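PDB 5L20: clostripain-related protein from Bacteroides thetaiotaomicron, which probably acts as a C11-family (clostripain-type) cysteine peptidase, this chain being an N-terminal part of the longer protein, probably within its peptidase domain. Local coordinates for residues A[24-29]-A[49-54]; A[91-96]-A[105-110]; A[14-19]-A[28-33]. One frame throughout, in Å; residues are numbered along the deposited sequence. Where two conformers were deposited one is given.

Contact 1 of 3, residues A[24-29]-A[49-54]; sequences SNFYQN and IFMCTT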
loop_
_atom_site.group_PDB
_atom_site.type_symbol
_atom_site.label_atom_id
_atom_site.label_comp_id
_atom_site.label_asym_id
_atom_site.label_seq_id
_atom_site.Cartn_x
_atom_site.Cartn_y
_atom_site.Cartn_z
ATOM N N SER A 24 -9.453 5.172 -9.297
ATOM C CA SER A 24 -8.814 6.322 -9.911
ATOM C C SER A 24 -8.357 7.330 -8.845
ATOM O O SER A 24 -7.266 7.898 -8.943
ATOM C CB SER A 24 -9.755 6.976 -10.938
ATOM O OG SER A 24 -11.059 7.208 -10.417
ATOM N N ASN A 25 -9.184 7.529 -7.817
ATOM C CA ASN A 25 -8.773 8.396 -6.711
ATOM C C ASN A 25 -7.501 7.873 -6.046
ATOM O O ASN A 25 -6.633 8.636 -5.651
ATOM C CB ASN A 25 -9.895 8.532 -5.683
ATOM C CG ASN A 25 -11.181 9.079 -6.288
ATOM O OD1 ASN A 25 -12.069 8.317 -6.682
ATOM N ND2 ASN A 25 -11.280 10.397 -6.369
ATOM N N PHE A 26 -7.380 6.545 -5.912
ATOM C CA PHE A 26 -6.193 5.960 -5.318
ATOM C C PHE A 26 -4.941 6.236 -6.157
ATOM O O PHE A 26 -3.855 6.496 -5.621
ATOM C CB PHE A 26 -6.362 4.442 -5.160
ATOM C CG PHE A 26 -7.402 4.024 -4.133
ATOM C CD1 PHE A 26 -7.957 4.911 -3.224
ATOM C CD2 PHE A 26 -7.810 2.699 -4.106
ATOM C CE1 PHE A 26 -8.903 4.475 -2.320
ATOM C CE2 PHE A 26 -8.746 2.253 -3.214
ATOM C CZ PHE A 26 -9.303 3.129 -2.329
ATOM N N TYR A 27 -5.064 6.140 -7.484
ATOM C CA TYR A 27 -3.929 6.463 -8.321
ATOM C C TYR A 27 -3.456 7.904 -8.090
ATOM O O TYR A 27 -2.263 8.146 -8.029
ATOM C CB TYR A 27 -4.265 6.231 -9.797
ATOM C CG TYR A 27 -4.250 4.767 -10.182
ATOM C CD1 TYR A 27 -3.100 3.997 -9.986
ATOM C CD2 TYR A 27 -5.366 4.161 -10.742
ATOM C CE1 TYR A 27 -3.069 2.641 -10.340
ATOM C CE2 TYR A 27 -5.349 2.805 -11.102
ATOM C CZ TYR A 27 -4.201 2.069 -10.900
ATOM O OH TYR A 27 -4.174 0.728 -11.256
ATOM N N GLN A 28 -4.394 8.828 -7.890
ATOM C CA GLN A 28 -4.019 10.213 -7.616
ATOM C C GLN A 28 -3.413 10.350 -6.214
ATOM O O GLN A 28 -2.471 11.111 -6.001
ATOM C CB GLN A 28 -5.240 11.131 -7.784
ATOM C CG GLN A 28 -5.002 12.620 -7.484
ATOM C CD GLN A 28 -3.964 13.259 -8.412
ATOM O OE1 GLN A 28 -3.839 12.878 -9.576
ATOM N NE2 GLN A 28 -3.211 14.221 -7.893
ATOM N N ASN A 29 -3.947 9.593 -5.243
ATOM C CA ASN A 29 -3.305 9.556 -3.926
ATOM C C ASN A 29 -1.826 9.107 -4.012
ATOM O O ASN A 29 -0.925 9.678 -3.375
ATOM C CB ASN A 29 -4.025 8.590 -2.969
ATOM C CG ASN A 29 -5.420 9.049 -2.572
ATOM O OD1 ASN A 29 -6.329 8.241 -2.475
ATOM N ND2 ASN A 29 -5.597 10.358 -2.329
ATOM N N ILE A 49 3.434 -0.207 -0.996
ATOM C CA ILE A 49 2.045 -0.060 -1.359
ATOM C C ILE A 49 1.470 -1.369 -1.869
ATOM O O ILE A 49 2.092 -2.026 -2.710
ATOM C CB ILE A 49 1.859 1.032 -2.426
ATOM C CG1 ILE A 49 2.531 2.325 -1.926
ATOM C CG2 ILE A 49 0.389 1.194 -2.767
ATOM C CD1 ILE A 49 2.288 3.544 -2.780
ATOM N N PHE A 50 0.330 -1.773 -1.315
ATOM C CA PHE A 50 -0.496 -2.855 -1.850
ATOM C C PHE A 50 -1.689 -2.209 -2.496
ATOM O O PHE A 50 -2.444 -1.497 -1.830
ATOM C CB PHE A 50 -0.955 -3.820 -0.756
ATOM C CG PHE A 50 -1.955 -4.851 -1.204
ATOM C CD1 PHE A 50 -3.325 -4.580 -1.201
ATOM C CD2 PHE A 50 -1.512 -6.121 -1.605
ATOM C CE1 PHE A 50 -4.250 -5.583 -1.569
ATOM C CE2 PHE A 50 -2.419 -7.112 -1.971
ATOM C CZ PHE A 50 -3.785 -6.852 -1.957
ATOM N N MET A 51 -1.900 -2.447 -3.789
ATOM C CA MET A 51 -3.085 -1.906 -4.426
ATOM C C MET A 51 -3.769 -2.924 -5.327
ATOM O O MET A 51 -3.117 -3.522 -6.197
ATOM C CB MET A 51 -2.765 -0.645 -5.233
ATOM C CG MET A 51 -4.006 -0.104 -5.883
ATOM S SD MET A 51 -3.712 1.471 -6.680
ATOM C CE MET A 51 -5.246 1.649 -7.561
ATOM N N CYS A 52 -5.060 -3.124 -5.104
ATOM C CA CYS A 52 -5.908 -3.900 -6.019
ATOM C C CYS A 52 -6.142 -3.079 -7.274
ATOM O O CYS A 52 -6.675 -1.976 -7.204
ATOM C CB CYS A 52 -7.243 -4.261 -5.372
ATOM S SG CYS A 52 -7.141 -5.547 -4.115
ATOM N N THR A 53 -5.748 -3.613 -8.426
ATOM C CA THR A 53 -6.028 -2.916 -9.676
ATOM C C THR A 53 -7.367 -3.384 -10.249
ATOM O O THR A 53 -7.979 -2.687 -11.070
ATOM C CB THR A 53 -4.919 -3.151 -10.685
ATOM O OG1 THR A 53 -4.739 -4.559 -10.825
ATOM C CG2 THR A 53 -3.602 -2.548 -10.200
ATOM N N THR A 54 -7.791 -4.586 -9.847
ATOM C CA THR A 54 -9.160 -5.067 -10.042
ATOM C C THR A 54 -9.585 -5.758 -8.760
ATOM O O THR A 54 -8.778 -5.857 -7.818
ATOM C CB THR A 54 -9.285 -6.067 -11.222
ATOM O OG1 THR A 54 -8.741 -7.337 -10.825
ATOM C CG2 THR A 54 -8.564 -5.552 -12.480
HETATM O O HOH W 1 -6.715 -0.361 -12.160
#

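Contact 2 of 3, residues A[91-96]-A[105-110]; sequences SILNDV and YSMVIG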
loop_
_atom_site.group_PDB
_atom_site.type_symbol
_atom_site.label_atom_id
_atom_site.label_comp_id
_atom_site.label_asym_id
_atom_site.label_seq_id
_atom_site.Cartn_x
_atom_site.Cartn_y
_atom_site.Cartn_z
ATOM N N SER A 91 -1.145 -12.569 5.540
ATOM C CA SER A 91 -0.171 -12.949 4.538
ATOM C C SER A 91 0.404 -11.731 3.806
ATOM O O SER A 91 1.619 -11.673 3.538
ATOM C CB SER A 91 -0.792 -13.928 3.553
ATOM O OG SER A 91 0.201 -14.389 2.659
ATOM N N ILE A 92 -0.457 -10.754 3.507
ATOM C CA ILE A 92 0.015 -9.516 2.879
ATOM C C ILE A 92 0.985 -8.772 3.816
ATOM O O ILE A 92 2.046 -8.313 3.390
ATOM C CB ILE A 92 -1.173 -8.611 2.463
ATOM C CG1 ILE A 92 -1.923 -9.268 1.309
ATOM C CG2 ILE A 92 -0.699 -7.239 2.022
ATOM C CD1 ILE A 92 -3.336 -8.728 1.117
ATOM N N LEU A 93 0.622 -8.690 5.097
ATOM C CA LEU A 93 1.503 -8.010 6.036
ATOM C C LEU A 93 2.825 -8.768 6.238
ATOM O O LEU A 93 3.857 -8.169 6.527
ATOM C CB LEU A 93 0.792 -7.827 7.376
ATOM C CG LEU A 93 -0.325 -6.795 7.378
ATOM C CD1 LEU A 93 -1.018 -6.830 8.709
ATOM C CD2 LEU A 93 0.211 -5.388 7.110
ATOM N N ASN A 94 2.806 -10.097 6.109
ATOM C CA ASN A 94 4.066 -10.856 6.188
ATOM C C ASN A 94 4.942 -10.593 4.951
ATOM O O ASN A 94 6.158 -10.483 5.061
ATOM C CB ASN A 94 3.809 -12.362 6.328
ATOM C CG ASN A 94 3.316 -12.738 7.711
ATOM O OD1 ASN A 94 3.494 -11.981 8.680
ATOM N ND2 ASN A 94 2.700 -13.915 7.821
ATOM N N ASP A 95 4.294 -10.413 3.798
ATOM C CA ASP A 95 5.031 -9.995 2.595
ATOM C C ASP A 95 5.689 -8.620 2.856
ATOM O O ASP A 95 6.856 -8.403 2.542
ATOM C CB ASP A 95 4.101 -9.887 1.386
ATOM C CG ASP A 95 3.664 -11.231 0.833
ATOM O OD1 ASP A 95 4.342 -12.256 1.082
ATOM O OD2 ASP A 95 2.655 -11.220 0.101
ATOM N N VAL A 96 4.920 -7.674 3.404
ATOM C CA VAL A 96 5.469 -6.341 3.675
ATOM C C VAL A 96 6.696 -6.445 4.574
ATOM O O VAL A 96 7.732 -5.811 4.329
ATOM C CB VAL A 96 4.387 -5.430 4.328
ATOM C CG1 VAL A 96 5.020 -4.111 4.844
ATOM C CG2 VAL A 96 3.306 -5.158 3.306
ATOM N N TYR A 105 6.362 -0.131 11.956
ATOM C CA TYR A 105 5.420 -0.182 10.832
ATOM C C TYR A 105 4.234 0.694 11.084
ATOM O O TYR A 105 3.792 0.801 12.221
ATOM C CB TYR A 105 4.903 -1.627 10.607
ATOM C CG TYR A 105 6.019 -2.551 10.178
ATOM C CD1 TYR A 105 6.876 -3.122 11.110
ATOM C CD2 TYR A 105 6.228 -2.807 8.826
ATOM C CE1 TYR A 105 7.945 -3.930 10.713
ATOM C CE2 TYR A 105 7.302 -3.621 8.421
ATOM C CZ TYR A 105 8.132 -4.152 9.376
ATOM O OH TYR A 105 9.194 -4.944 8.948
ATOM N N SER A 106 3.739 1.331 10.032
ATOM C CA SER A 106 2.479 2.042 10.095
ATOM C C SER A 106 1.611 1.668 8.906
ATOM O O SER A 106 2.128 1.125 7.919
ATOM C CB SER A 106 2.697 3.553 10.113
ATOM O OG SER A 106 3.243 3.992 8.880
ATOM N N MET A 107 0.317 1.968 8.980
ATOM C CA MET A 107 -0.599 1.539 7.939
ATOM C C MET A 107 -1.499 2.675 7.549
ATOM O O MET A 107 -2.052 3.358 8.417
ATOM C CB MET A 107 -1.392 0.330 8.446
ATOM C CG MET A 107 -1.980 -0.535 7.387
ATOM S SD MET A 107 -2.586 -2.073 8.150
ATOM C CE MET A 107 -3.348 -2.726 6.675
ATOM N N VAL A 108 -1.637 2.889 6.247
ATOM C CA VAL A 108 -2.557 3.863 5.669
ATOM C C VAL A 108 -3.556 3.078 4.847
ATOM O O VAL A 108 -3.117 2.366 3.918
ATOM C CB VAL A 108 -1.818 4.854 4.752
ATOM C CG1 VAL A 108 -2.808 5.806 4.123
ATOM C CG2 VAL A 108 -0.735 5.634 5.515
ATOM N N ILE A 109 -4.834 3.157 5.176
ATOM C CA ILE A 109 -5.863 2.338 4.559
ATOM C C ILE A 109 -6.825 3.228 3.802
ATOM O O ILE A 109 -7.490 4.075 4.407
ATOM C CB ILE A 109 -6.617 1.507 5.591
ATOM C CG1 ILE A 109 -5.606 0.663 6.402
ATOM C CG2 ILE A 109 -7.683 0.685 4.885
ATOM C CD1 ILE A 109 -6.291 -0.233 7.416
ATOM N N GLY A 110 -6.905 3.015 2.490
ATOM C CA GLY A 110 -7.816 3.801 1.651
ATOM C C GLY A 110 -8.905 2.898 1.116
ATOM O O GLY A 110 -8.593 1.809 0.626
#

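Contact 3 of 3, residues A[14-19]-A[28-33]; sequences MYLPWS and QNISDL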
loop_
_atom_site.group_PDB
_atom_site.type_symbol
_atom_site.label_atom_id
_atom_site.label_comp_id
_atom_site.label_asym_id
_atom_site.label_seq_id
_atom_site.Cartn_x
_atom_site.Cartn_y
_atom_site.Cartn_z
ATOM N N MET A 14 0.972 1.552 2.660
ATOM C CA MET A 14 -0.258 2.071 2.103
ATOM C C MET A 14 -1.035 0.892 1.527
ATOM O O MET A 14 -0.558 0.227 0.575
ATOM C CB MET A 14 0.020 3.121 1.030
ATOM C CG MET A 14 -1.275 3.745 0.520
ATOM S SD MET A 14 -0.938 5.138 -0.578
ATOM C CE MET A 14 -1.480 6.439 0.521
ATOM N N TYR A 15 -2.224 0.676 2.062
ATOM C CA TYR A 15 -3.040 -0.502 1.790
ATOM C C TYR A 15 -4.340 -0.064 1.121
ATOM O O TYR A 15 -5.153 0.657 1.735
ATOM C CB TYR A 15 -3.319 -1.227 3.120
ATOM C CG TYR A 15 -4.227 -2.432 3.036
ATOM C CD1 TYR A 15 -3.880 -3.501 2.230
ATOM C CD2 TYR A 15 -5.416 -2.510 3.754
ATOM C CE1 TYR A 15 -4.680 -4.629 2.149
ATOM C CE2 TYR A 15 -6.228 -3.659 3.697
ATOM C CZ TYR A 15 -5.850 -4.699 2.894
ATOM O OH TYR A 15 -6.638 -5.806 2.767
ATOM N N LEU A 16 -4.490 -0.457 -0.152
ATOM C CA LEU A 16 -5.562 0.032 -1.006
ATOM C C LEU A 16 -6.322 -1.166 -1.588
ATOM O O LEU A 16 -6.201 -1.490 -2.790
ATOM C CB LEU A 16 -5.011 0.955 -2.117
ATOM C CG LEU A 16 -4.230 2.166 -1.598
ATOM C CD1 LEU A 16 -3.438 2.792 -2.756
ATOM C CD2 LEU A 16 -5.189 3.164 -0.977
ATOM N N PRO A 17 -7.075 -1.857 -0.752
ATOM C CA PRO A 17 -7.840 -3.000 -1.255
ATOM C C PRO A 17 -8.964 -2.523 -2.172
ATOM O O PRO A 17 -9.269 -1.322 -2.243
ATOM C CB PRO A 17 -8.380 -3.655 0.021
ATOM C CG PRO A 17 -8.474 -2.527 1.007
ATOM C CD PRO A 17 -7.284 -1.635 0.694
ATOM N N TRP A 18 -9.611 -3.469 -2.839
ATOM C CA TRP A 18 -10.593 -3.093 -3.865
ATOM C C TRP A 18 -11.747 -2.277 -3.306
ATOM O O TRP A 18 -12.334 -2.627 -2.288
ATOM C CB TRP A 18 -11.126 -4.356 -4.549
ATOM C CG TRP A 18 -12.097 -4.076 -5.650
ATOM C CD1 TRP A 18 -13.416 -4.402 -5.668
ATOM C CD2 TRP A 18 -11.817 -3.416 -6.891
ATOM N NE1 TRP A 18 -13.990 -3.980 -6.856
ATOM C CE2 TRP A 18 -13.026 -3.363 -7.613
ATOM C CE3 TRP A 18 -10.670 -2.842 -7.445
ATOM C CZ2 TRP A 18 -13.118 -2.776 -8.885
ATOM C CZ3 TRP A 18 -10.763 -2.252 -8.714
ATOM C CH2 TRP A 18 -11.981 -2.226 -9.407
ATOM N N SER A 19 -12.076 -1.173 -3.985
ATOM C CA SER A 19 -13.029 -0.181 -3.481
ATOM C C SER A 19 -14.220 0.009 -4.408
ATOM O O SER A 19 -15.083 0.840 -4.144
ATOM C CB SER A 19 -12.356 1.189 -3.325
ATOM O OG SER A 19 -12.092 1.725 -4.628
ATOM N N GLN A 28 -4.394 8.828 -7.890
ATOM C CA GLN A 28 -4.019 10.213 -7.616
ATOM C C GLN A 28 -3.413 10.350 -6.214
ATOM O O GLN A 28 -2.471 11.111 -6.001
ATOM C CB GLN A 28 -5.240 11.131 -7.784
ATOM C CG GLN A 28 -5.002 12.620 -7.484
ATOM C CD GLN A 28 -3.964 13.259 -8.412
ATOM O OE1 GLN A 28 -3.839 12.878 -9.576
ATOM N NE2 GLN A 28 -3.211 14.221 -7.893
ATOM N N ASN A 29 -3.947 9.593 -5.243
ATOM C CA ASN A 29 -3.305 9.556 -3.926
ATOM C C ASN A 29 -1.826 9.107 -4.012
ATOM O O ASN A 29 -0.925 9.678 -3.375
ATOM C CB ASN A 29 -4.025 8.590 -2.969
ATOM C CG ASN A 29 -5.420 9.049 -2.572
ATOM O OD1 ASN A 29 -6.329 8.241 -2.475
ATOM N ND2 ASN A 29 -5.597 10.358 -2.329
ATOM N N ILE A 30 -1.571 8.068 -4.803
ATOM C CA ILE A 30 -0.212 7.570 -4.975
ATOM C C ILE A 30 0.663 8.618 -5.667
ATOM O O ILE A 30 1.784 8.882 -5.231
ATOM C CB ILE A 30 -0.207 6.228 -5.763
ATOM C CG1 ILE A 30 -0.857 5.113 -4.911
ATOM C CG2 ILE A 30 1.249 5.833 -6.122
ATOM C CD1 ILE A 30 -1.248 3.888 -5.703
ATOM N N SER A 31 0.112 9.260 -6.698
ATOM C CA SER A 31 0.841 10.322 -7.385
ATOM C C SER A 31 1.212 11.465 -6.433
ATOM O O SER A 31 2.353 11.953 -6.405
ATOM C CB SER A 31 0.014 10.851 -8.566
ATOM O OG SER A 31 0.737 11.877 -9.233
ATOM N N ASP A 32 0.246 11.866 -5.608
ATOM C CA ASP A 32 0.503 12.895 -4.603
ATOM C C ASP A 32 1.582 12.470 -3.611
ATOM O O ASP A 32 2.466 13.247 -3.245
ATOM C CB ASP A 32 -0.782 13.225 -3.837
ATOM C CG ASP A 32 -1.751 14.079 -4.635
ATOM O OD1 ASP A 32 -1.430 14.514 -5.775
ATOM O OD2 ASP A 32 -2.841 14.348 -4.099
ATOM N N LEU A 33 1.530 11.217 -3.159
ATOM C CA LEU A 33 2.549 10.760 -2.239
ATOM C C LEU A 33 3.917 10.688 -2.914
ATOM O O LEU A 33 4.928 11.009 -2.293
ATOM C CB LEU A 33 2.143 9.412 -1.648
ATOM C CG LEU A 33 3.057 8.817 -0.571
ATOM C CD1 LEU A 33 3.147 9.725 0.638
ATOM C CD2 LEU A 33 2.589 7.408 -0.136
#

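Contact 1 of 3, residues A[24-29]-A[49-54]
M51 reaches out from its strand and sets its terminal methyl on one face of the Y27 ring. CE lies 3.6 Å from the ring centroid of Y27 and only 15° off the ring normal, a CH-pi contact displaced toward the hydroxyl side: the closest ring atom is Y27 CZ, 3.5 Å from M51 CE. The sulfur is less directly placed, with M51 SD 4.3 Å from the same centroid in an oblique Met-aromatic approach. The two side chains cross at about a right angle. M51 gets there by full extension, with CG anti to the backbone N (chi1 180°) and the later torsions also near trans. The same methyl touches F26 differently: M51 CE is 3.8 Å from F26 CB and sits near the plane of the F26 ring, at its edge. Helix 23-37 and strand 45-52 are the second and third elements of a beta-alpha-beta unit, and M51 also touches T23 and I30 of the helix and L16 of strand 10-16. F26 points inward from the helix as well, against L16 and S19, and packs on a modified side chain of the bound peptide. At T53 the contact changes character. Y27 OH passes T53 CG2 at 3.5 Å, while a water in the plane of the tyrosine ring, at its edge, is hydrogen-bonded to Y27 OH at 2.9 Å and donates to T53 O at 2.9 Å. T53 OG1 turns instead to K57 O, in a weak hydrogen bond.

Contact 2 of 3, residues A[91-96]-A[105-110]
V96 brings its CG1 methyl to the Y105 ring obliquely, 4.3 Å from Y105 CE2. The branch gets there because CG1 of V96 stands trans to the backbone N (chi1 170°), on a residue whose CB already points at the strand. One turn back along the helix, L93 makes a second, looser touch, its CD2 lying 4.5 Å from M107 SD. The two contacts repeat the spacing of both elements: residues three apart on the helix face alternate residues of the strand, Y105 and M107, whose side chains leave on the same side of the sheet. M107 is a nearly straight chain, while L93 leaves the helix alongside the strand, and its end alone comes near. This is helix-on-sheet packing in an alpha/beta fold: helix 86-99 carries the chain from edge strand 69-79 to the other edge strand, 104-109. F13 of the neighbouring strand touches both L93 and V96, and V96 also rests on I48 and I92 on F50, spreading the helix's apolar face inward. Y105 keeps its polar end busy beyond the helix, since OH is hydrogen-bonded to S100 O and T102 N in the connection between helix and strand. D95 lies away from this strand, in salt bridges with K76 and R98 and a hydrogen bond to Y78 OH.

Contact 3 of 3, residues A[14-19]-A[28-33]
M14 SD touches two apolar side chains of helix 23-37, L33 CD2 at 4.2 Å and I30 CG1 at 4.3 Å, in directions roughly at right angles. Next to it L16 CD1 meets the end of I30, with L16 CD1 3.8 Å from I30 CD1 and 4.1 Å from I30 CG1; these two side chains cross obliquely. Strand and helix are the first two elements of a beta-alpha-beta unit, and they run nearly antiparallel, at 165° with the segment axes 11.4 Å apart. M14 and L16 are alternate strand residues, so both face the helix, and Y15 between them faces the other side of the sheet. I30 leaves the helix at a slant, but with CG1 anti to its carbonyl carbon (chi1 -68°) its end swings in toward L16. Behind this first layer, M14 also touches I49 and V108 of the strands on its two sides, and I30 also reaches I49. The strand itself is fixed by backbone hydrogen bonds to both neighbours: M14 pairs with I48 and F50 of strand 45-52, and Y15 with V108 of strand 104-109 and with G110 just beyond it. After L16 the chain leaves the sheet and turns toward the helix, where S19 OG is hydrogen-bonded to L22 N and W18 NE1 to D20 OD1. At the start of that exit the proline lies on the far side of the sheet, with P17 CD 3.6 Å above the plane of the Y15 ring, over its centre.

Along the chain contact 3 opens first, contact 1 begins on the helix where contact 3 ends, and contact 2 comes last. Contacts 1 and 3, with centres about 4 Å apart, both use helix 23-37 and join it to neighbouring strands 45-52 and 10-16. The centre of contact 2 lies about 14 Å from that of contact 1 and about 13 Å from that of contact 3; it sets helix 86-99 against edge strand 104-109, which pairs with the other side of strand 10-16. One mixed sheet therefore carries all three, covered by a helix on each face. This layered alpha/beta arrangement is consistent with the caspase-like fold of clan CD cysteine peptidases, to which the C11 family belongs.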